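Local coordinates for putative sugar binding protein (Geobacillus stearothermophilus, PDB 6GT9) that binds galactose and probably serves as the extracellular glucose- and galactose-binding component of a three-component sensing system linked to galactan utilization, at residues Lys203-Thr206 against Ile207-His211; Ile253-Gln257 against Lys258-Ala262; Gly95-Glu98 against Ala99-Pro103. All blocks are in the same frame, centred on the assembly; numbering follows the deposited sequence.

Contact 1 of 3, residues Lys203-Thr206 against Ile207-His211; sequences KAYT and ILKKH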
loop_
_atom_site.group_PDB
_atom_site.type_symbol
_atom_site.label_atom_id
_atom_site.label_comp_id
_atom_site.label_asym_id
_atom_site.label_seq_id
_atom_site.Cartn_x
_atom_site.Cartn_y
_atom_site.Cartn_z
ATOM N N LYS A 203 12.801 10.639 9.390
ATOM C CA LYS A 203 12.322 11.733 8.552
ATOM C C LYS A 203 11.432 12.689 9.340
ATOM O O LYS A 203 11.531 13.909 9.177
ATOM C CB LYS A 203 11.583 11.175 7.337
ATOM C CG LYS A 203 12.492 10.433 6.356
ATOM C CD LYS A 203 13.639 11.335 5.901
ATOM C CE LYS A 203 14.390 10.735 4.727
ATOM N NZ LYS A 203 14.761 9.343 5.026
ATOM N N ALA A 204 10.557 12.157 10.199
ATOM C CA ALA A 204 9.696 13.025 10.998
ATOM C C ALA A 204 10.523 13.965 11.857
ATOM O O ALA A 204 10.219 15.159 11.950
ATOM C CB ALA A 204 8.774 12.197 11.887
ATOM N N TYR A 205 11.574 13.437 12.484
ATOM C CA TYR A 205 12.421 14.245 13.357
ATOM C C TYR A 205 13.103 15.369 12.580
ATOM O O TYR A 205 13.034 16.538 12.974
ATOM C CB TYR A 205 13.439 13.342 14.051
ATOM C CG TYR A 205 14.424 14.065 14.938
ATOM C CD1 TYR A 205 14.114 14.356 16.261
ATOM C CD2 TYR A 205 15.668 14.448 14.452
ATOM C CE1 TYR A 205 15.017 15.015 17.071
ATOM C CE2 TYR A 205 16.576 15.108 15.254
ATOM C CZ TYR A 205 16.245 15.390 16.560
ATOM O OH TYR A 205 17.147 16.052 17.361
ATOM N N THR A 206 13.741 15.040 11.454
ATOM C CA THR A 206 14.404 16.075 10.663
ATOM C C THR A 206 13.409 17.085 10.095
ATOM O O THR A 206 13.745 18.265 9.953
ATOM C CB THR A 206 15.228 15.442 9.537
ATOM O OG1 THR A 206 14.365 14.729 8.645
ATOM C CG2 THR A 206 16.241 14.468 10.103
ATOM N N ILE A 207 12.187 16.650 9.765
ATOM C CA ILE A 207 11.163 17.596 9.316
ATOM C C ILE A 207 10.854 18.602 10.415
ATOM O O ILE A 207 10.756 19.811 10.166
ATOM C CB ILE A 207 9.887 16.856 8.866
ATOM C CG1 ILE A 207 10.088 16.143 7.535
ATOM C CG2 ILE A 207 8.719 17.834 8.743
ATOM C CD1 ILE A 207 8.882 15.322 7.101
ATOM N N LEU A 208 10.694 18.119 11.650
ATOM C CA LEU A 208 10.351 19.020 12.741
ATOM C C LEU A 208 11.492 19.981 13.063
ATOM O O LEU A 208 11.235 21.114 13.485
ATOM C CB LEU A 208 9.940 18.215 13.975
ATOM C CG LEU A 208 8.685 17.369 13.693
ATOM C CD1 LEU A 208 8.325 16.443 14.855
ATOM C CD2 LEU A 208 7.516 18.272 13.334
ATOM N N LYS A 209 12.747 19.582 12.844
ATOM C CA LYS A 209 13.826 20.520 13.157
ATOM C C LYS A 209 13.987 21.574 12.060
ATOM O O LYS A 209 14.231 22.746 12.364
ATOM C CB LYS A 209 15.141 19.775 13.437
ATOM C CG LYS A 209 15.843 19.088 12.265
ATOM C CD LYS A 209 17.136 18.379 12.759
ATOM C CE LYS A 209 17.779 17.487 11.686
ATOM N NZ LYS A 209 18.169 16.118 12.178
ATOM N N LYS A 210 13.806 21.198 10.789
ATOM C CA LYS A 210 13.851 22.183 9.710
ATOM C C LYS A 210 12.567 22.999 9.597
ATOM O O LYS A 210 12.605 24.139 9.117
ATOM C CB LYS A 210 14.129 21.504 8.371
ATOM C CG LYS A 210 15.595 21.176 8.130
ATOM C CD LYS A 210 15.838 20.834 6.663
ATOM C CE LYS A 210 15.360 21.957 5.748
ATOM N NZ LYS A 210 15.595 21.644 4.308
ATOM N N HIS A 211 11.428 22.437 9.999
ATOM C CA HIS A 211 10.125 23.090 9.877
ATOM C C HIS A 211 9.419 23.002 11.218
ATOM O O HIS A 211 8.508 22.184 11.395
ATOM C CB HIS A 211 9.258 22.437 8.799
ATOM C CG HIS A 211 9.929 22.298 7.473
ATOM N ND1 HIS A 211 9.841 23.262 6.492
ATOM C CD2 HIS A 211 10.674 21.293 6.949
ATOM C CE1 HIS A 211 10.512 22.864 5.426
ATOM N NE2 HIS A 211 11.027 21.672 5.676
#
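Lys209 and Tyr205 meet because their first torsions swing them to the same flank of the helix: CG of Lys209 sits between its own backbone N and carbonyl carbon (chi1 70°), which turns the chain back toward the preceding turn, while the Tyr205 ring leaves CB opposite the backbone N (chi1 177°). The lysine then runs extended as far as CE, and a bend at its last torsion brings NZ to the ring edge, near the ring plane and 3.6 Å from Tyr205 CE2. An ammonium placed there does not lie over the pi face, so the geometry gives no cation-pi interaction. Both residues are exposed. On its way the chain passes obliquely over Thr206, with Lys209 NZ 3.3 Å from Thr206 CG2 and Lys209 CG 3.2 Å from Thr206 O.

These side chains project from the last turns of helix 197-210, one of the helices flanking the mixed sheet of its lobe in a periplasmic-binding-protein fold. Successive i to i+4 bonds run from Ile207 N to Lys203 O (2.9 Å), from Leu208 N to Ala204 O (3.0 Å) and on through Lys209 and Lys210, after which His211 leaves helical backbone angles. Lys203 O has a second donor, Thr206 OG1 at 3.0 Å, which comes in at a C=O...O angle of 112°, much more bent than the approach of the Ile207 amide; the hydroxyl thus bonds back onto its own helix.

On the inner flank, Ile207 CG1 lies 3.1 Å from Lys203 O, and its side chain rests on Glu191 and Ala157 of the sheet. Leu208 CG lies 3.2 Å from Ala204 O, and this leucine packs with Ala204 against Val231 of helix 224-235.

Contact 2 of 3, residues Ile253-Gln257 against Lys258-Ala262; sequences IRYLQ and KGTIA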
loop_
_atom_site.group_PDB
_atom_site.type_symbol
_atom_site.label_atom_id
_atom_site.label_comp_id
_atom_site.label_asym_id
_atom_site.label_seq_id
_atom_site.Cartn_x
_atom_site.Cartn_y
_atom_site.Cartn_z
ATOM N N ILE A 253 -3.671 1.158 15.392
ATOM C CA ILE A 253 -4.913 1.172 16.166
ATOM C C ILE A 253 -4.645 1.621 17.598
ATOM O O ILE A 253 -5.411 2.406 18.176
ATOM C CB ILE A 253 -5.593 -0.208 16.129
ATOM C CG1 ILE A 253 -5.981 -0.585 14.695
ATOM C CG2 ILE A 253 -6.805 -0.238 17.052
ATOM C CD1 ILE A 253 -6.816 0.448 13.991
ATOM N N ARG A 254 -3.554 1.128 18.191
ATOM C CA ARG A 254 -3.187 1.534 19.545
ATOM C C ARG A 254 -3.002 3.046 19.641
ATOM O O ARG A 254 -3.563 3.701 20.530
ATOM C CB ARG A 254 -1.912 0.805 19.971
ATOM C CG ARG A 254 -1.476 1.144 21.377
ATOM C CD ARG A 254 -2.625 0.920 22.353
ATOM N NE ARG A 254 -2.281 1.349 23.705
ATOM C CZ ARG A 254 -3.015 2.178 24.441
ATOM N NH1 ARG A 254 -4.156 2.668 23.964
ATOM N NH2 ARG A 254 -2.609 2.506 25.660
ATOM N N TYR A 255 -2.223 3.619 18.721
ATOM C CA TYR A 255 -1.997 5.063 18.717
ATOM C C TYR A 255 -3.293 5.838 18.491
ATOM O O TYR A 255 -3.495 6.917 19.067
ATOM C CB TYR A 255 -0.977 5.417 17.641
ATOM C CG TYR A 255 0.476 5.280 18.038
ATOM C CD1 TYR A 255 0.972 5.904 19.178
ATOM C CD2 TYR A 255 1.365 4.547 17.250
ATOM C CE1 TYR A 255 2.312 5.795 19.532
ATOM C CE2 TYR A 255 2.699 4.432 17.593
ATOM C CZ TYR A 255 3.168 5.058 18.732
ATOM O OH TYR A 255 4.495 4.941 19.070
ATOM N N LEU A 256 -4.166 5.319 17.622
ATOM C CA LEU A 256 -5.484 5.906 17.427
ATOM C C LEU A 256 -6.284 5.886 18.722
ATOM O O LEU A 256 -6.963 6.865 19.063
ATOM C CB LEU A 256 -6.213 5.139 16.327
ATOM C CG LEU A 256 -7.347 5.708 15.494
ATOM C CD1 LEU A 256 -6.944 7.000 14.816
ATOM C CD2 LEU A 256 -7.714 4.656 14.460
ATOM N N GLN A 257 -6.210 4.776 19.461
ATOM C CA GLN A 257 -6.893 4.704 20.747
ATOM C C GLN A 257 -6.295 5.692 21.742
ATOM O O GLN A 257 -7.026 6.320 22.518
ATOM C CB GLN A 257 -6.830 3.275 21.286
ATOM C CG GLN A 257 -7.532 3.062 22.623
ATOM C CD GLN A 257 -9.051 3.158 22.534
ATOM O OE1 GLN A 257 -9.701 3.664 23.451
ATOM N NE2 GLN A 257 -9.622 2.664 21.436
ATOM N N LYS A 258 -4.970 5.853 21.725
ATOM C CA LYS A 258 -4.294 6.796 22.607
ATOM C C LYS A 258 -4.528 8.245 22.217
ATOM O O LYS A 258 -4.224 9.136 23.020
ATOM C CB LYS A 258 -2.792 6.527 22.624
ATOM C CG LYS A 258 -2.362 5.432 23.583
ATOM C CD LYS A 258 -0.964 4.908 23.260
ATOM C CE LYS A 258 0.136 5.618 24.038
ATOM N NZ LYS A 258 0.165 7.085 23.779
ATOM N N GLY A 259 -5.044 8.505 21.018
ATOM C CA GLY A 259 -5.230 9.858 20.538
ATOM C C GLY A 259 -4.031 10.451 19.832
ATOM O O GLY A 259 -4.146 11.544 19.265
ATOM N N THR A 260 -2.890 9.754 19.834
ATOM C CA THR A 260 -1.696 10.258 19.163
ATOM C C THR A 260 -1.911 10.369 17.659
ATOM O O THR A 260 -1.554 11.379 17.043
ATOM C CB THR A 260 -0.512 9.346 19.462
ATOM O OG1 THR A 260 -0.430 9.120 20.875
ATOM C CG2 THR A 260 0.770 9.974 18.960
ATOM N N ILE A 261 -2.465 9.311 17.042
ATOM C CA ILE A 261 -2.929 9.351 15.657
ATOM C C ILE A 261 -4.398 9.746 15.651
ATOM O O ILE A 261 -5.185 9.274 16.475
ATOM C CB ILE A 261 -2.699 7.990 14.967
ATOM C CG1 ILE A 261 -1.189 7.734 14.857
ATOM C CG2 ILE A 261 -3.374 7.939 13.605
ATOM C CD1 ILE A 261 -0.813 6.418 14.188
ATOM N N ALA A 262 -4.773 10.628 14.726
ATOM C CA ALA A 262 -6.151 11.102 14.633
ATOM C C ALA A 262 -7.011 10.287 13.677
ATOM O O ALA A 262 -8.230 10.177 13.879
ATOM C CB ALA A 262 -6.173 12.565 14.187
HETATM O O HOH W 1 -7.432 9.534 17.854
#
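Lys258 N donates to Arg254 O at 2.8 Å (N-H...O angle 153°), the shortest backbone bond between the two segments. Two weak bonds follow, from Gly259 N to Leu256 O (3.2 Å) and from Ile261 N to Tyr255 O (3.3 Å). A water donates to both Leu256 O and Ile261 O, the latter at 2.6 Å, and so bridges the helix end to the departing chain.

Gly259, with its positive phi of 88°, a conformation that glycine adopts readily, reverses the chain in a Schellman motif that closes helix 250-258 and leads into strand 263-266.

Past the turn, Ile261 points back at the helix. Its CD1 lies 3.6 Å from Tyr255 CB, while Leu256 CD1 meets both Ile261 CG2 (3.9 Å) and, more closely, Ile261 O (3.3 Å); Leu256 CA also directs a nearly straight C-H toward Ile261 O. Thr260 CB approaches the Tyr255 ring obliquely near CD1. Thr260 OG1 hydrogen-bonds to Glu233 of helix 224-235, which also forms a salt bridge with Lys258 NZ.

On the exposed side, Arg254 sets out with CG opposite its backbone N (chi1 -179°) and bends at the second torsion, which lays its guanidinium against Lys258. The aliphatic part of the lysine crosses one face of that group, Lys258 CG standing 3.2 Å above the Arg254 guanidinium plane and offset toward the rim.

Contact 3 of 3, residues Gly95-Glu98 against Ala99-Pro103; sequences GLTE and AEFVP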
loop_
_atom_site.group_PDB
_atom_site.type_symbol
_atom_site.label_atom_id
_atom_site.label_comp_id
_atom_site.label_asym_id
_atom_site.label_seq_id
_atom_site.Cartn_x
_atom_site.Cartn_y
_atom_site.Cartn_z
ATOM N N GLY A 95 1.982 -3.599 -9.723
ATOM C CA GLY A 95 2.597 -2.904 -10.834
ATOM C C GLY A 95 3.304 -1.708 -10.244
ATOM O O GLY A 95 2.801 -0.586 -10.333
ATOM N N LEU A 96 4.460 -1.945 -9.607
ATOM C CA LEU A 96 4.997 -0.986 -8.640
ATOM C C LEU A 96 5.325 0.356 -9.285
ATOM O O LEU A 96 5.080 1.416 -8.688
ATOM C CB LEU A 96 6.228 -1.575 -7.959
ATOM C CG LEU A 96 6.658 -0.956 -6.634
ATOM C CD1 LEU A 96 5.461 -0.847 -5.683
ATOM C CD2 LEU A 96 7.753 -1.819 -6.031
ATOM N N THR A 97 5.898 0.338 -10.487
ATOM C CA THR A 97 6.124 1.545 -11.273
ATOM C C THR A 97 5.568 1.327 -12.667
ATOM O O THR A 97 5.387 0.194 -13.110
ATOM C CB THR A 97 7.604 1.912 -11.387
ATOM O OG1 THR A 97 8.305 0.853 -12.068
ATOM C CG2 THR A 97 8.210 2.137 -10.014
ATOM N N GLU A 98 5.307 2.425 -13.368
ATOM C CA GLU A 98 4.828 2.293 -14.734
ATOM C C GLU A 98 5.974 2.085 -15.708
ATOM O O GLU A 98 5.827 1.341 -16.688
ATOM C CB GLU A 98 4.017 3.525 -15.146
ATOM C CG GLU A 98 3.319 3.314 -16.484
ATOM C CD GLU A 98 2.850 4.593 -17.137
ATOM O OE1 GLU A 98 1.804 5.123 -16.702
ATOM O OE2 GLU A 98 3.515 5.051 -18.094
ATOM N N ALA A 99 7.122 2.714 -15.436
ATOM C CA ALA A 99 8.230 2.707 -16.386
ATOM C C ALA A 99 8.913 1.347 -16.454
ATOM O O ALA A 99 9.313 0.897 -17.534
ATOM C CB ALA A 99 9.242 3.794 -16.006
ATOM N N GLU A 100 9.090 0.717 -15.327
ATOM C CA GLU A 100 9.739 -0.545 -15.328
ATOM C C GLU A 100 8.849 -1.774 -15.360
ATOM O O GLU A 100 9.234 -2.761 -15.951
ATOM C CB GLU A 100 10.664 -0.659 -14.123
ATOM C CG GLU A 100 11.847 0.282 -14.184
ATOM C CD GLU A 100 11.723 1.442 -13.240
ATOM O OE1 GLU A 100 10.624 1.872 -12.933
ATOM O OE2 GLU A 100 12.757 1.902 -12.793
ATOM N N PHE A 101 7.662 -1.691 -14.755
ATOM C CA PHE A 101 6.815 -2.870 -14.596
ATOM C C PHE A 101 5.891 -3.139 -15.775
ATOM O O PHE A 101 5.541 -4.303 -16.002
ATOM C CB PHE A 101 5.990 -2.769 -13.310
ATOM C CG PHE A 101 6.749 -3.187 -12.085
ATOM C CD1 PHE A 101 7.749 -2.379 -11.575
ATOM C CD2 PHE A 101 6.481 -4.401 -11.459
ATOM C CE1 PHE A 101 8.477 -2.772 -10.447
ATOM C CE2 PHE A 101 7.200 -4.799 -10.339
ATOM C CZ PHE A 101 8.206 -3.983 -9.837
ATOM N N VAL A 102 5.479 -2.122 -16.537
ATOM C CA VAL A 102 4.606 -2.372 -17.691
ATOM C C VAL A 102 5.285 -3.264 -18.735
ATOM O O VAL A 102 4.713 -4.301 -19.094
ATOM C CB VAL A 102 4.090 -1.056 -18.278
ATOM C CG1 VAL A 102 3.454 -1.316 -19.640
ATOM C CG2 VAL A 102 3.085 -0.389 -17.344
ATOM N N PRO A 103 6.473 -2.927 -19.249
ATOM C CA PRO A 103 7.110 -3.844 -20.210
ATOM C C PRO A 103 7.352 -5.245 -19.668
ATOM O O PRO A 103 7.256 -6.209 -20.436
ATOM C CB PRO A 103 8.427 -3.133 -20.558
ATOM C CG PRO A 103 8.628 -2.121 -19.482
ATOM C CD PRO A 103 7.260 -1.693 -19.084
#
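Thr97 has an extended backbone (phi/psi -129°/160°) before the chain winds into helix 98-110, whose first i to i+4 bonds, Phe101 N to Thr97 O at 3.4 Å and Val102 N to Glu98 O at 3.5 Å, are both weak. The stronger link is between side chains: Thr97 OG1 donates to Glu100 OE1 at 2.7 Å. The first torsion of Thr97 tucks OG1 in over its own backbone, and Glu100 bends at its second torsion to bring the carboxylate back to it. The oxygen is met on its anti side, with the hydroxyl well out of the carboxylate plane.

Thr97 OG1 also lies at the edge of the Phe101 ring, 3.3 Å from Phe101 CD1 and near the ring plane. Leu96 instead comes over a face: its CB stands 3.8 Å from the Phe101 ring centroid and 23° off the normal, a CH-pi contact, and its backbone N lies above the ring toward the rim. The ring is further packed by Leu77 and Leu80 of helix 73-85 and meets His76 edge-to-face. Further along, Glu98 and Val102 run side by side, Glu98 CG 3.8 Å from Val102 CG2, and Val102 continues onto Thr124 and Ser125.

Such a loop from the C-terminal end of a parallel strand into the next helix is characteristic of the Rossmann-like lobes of periplasmic binding proteins, where these loops face the interlobe cleft. Here Leu96 CB rests on Phe101 while its side chain lies about 4 Å from those of the galactose-binding residues Glu38 and His167.

In the fold
Contact 3 belongs to the lobe built on the all-parallel sheet, whereas contacts 1 and 2 belong to the lobe with the mixed sheet, and galactose lies in the cleft between the lobes. Contact 3 is nearest the sugar, with the Leu96 side chain about 6 Å from it. In contact 2 the side chain of Ile261 is about 13 Å from the bound galactose. In contact 1 the side chain of Lys203 is about 14 Å from the bound galactose. The centres of contacts 2 and 3 stand about 35 Å apart on opposite sides of the chain's centre. Contacts 1 and 2 are about 21 Å apart between centres and do not touch, yet both pack on helix 224-235, through Leu208 and Tyr255 respectively.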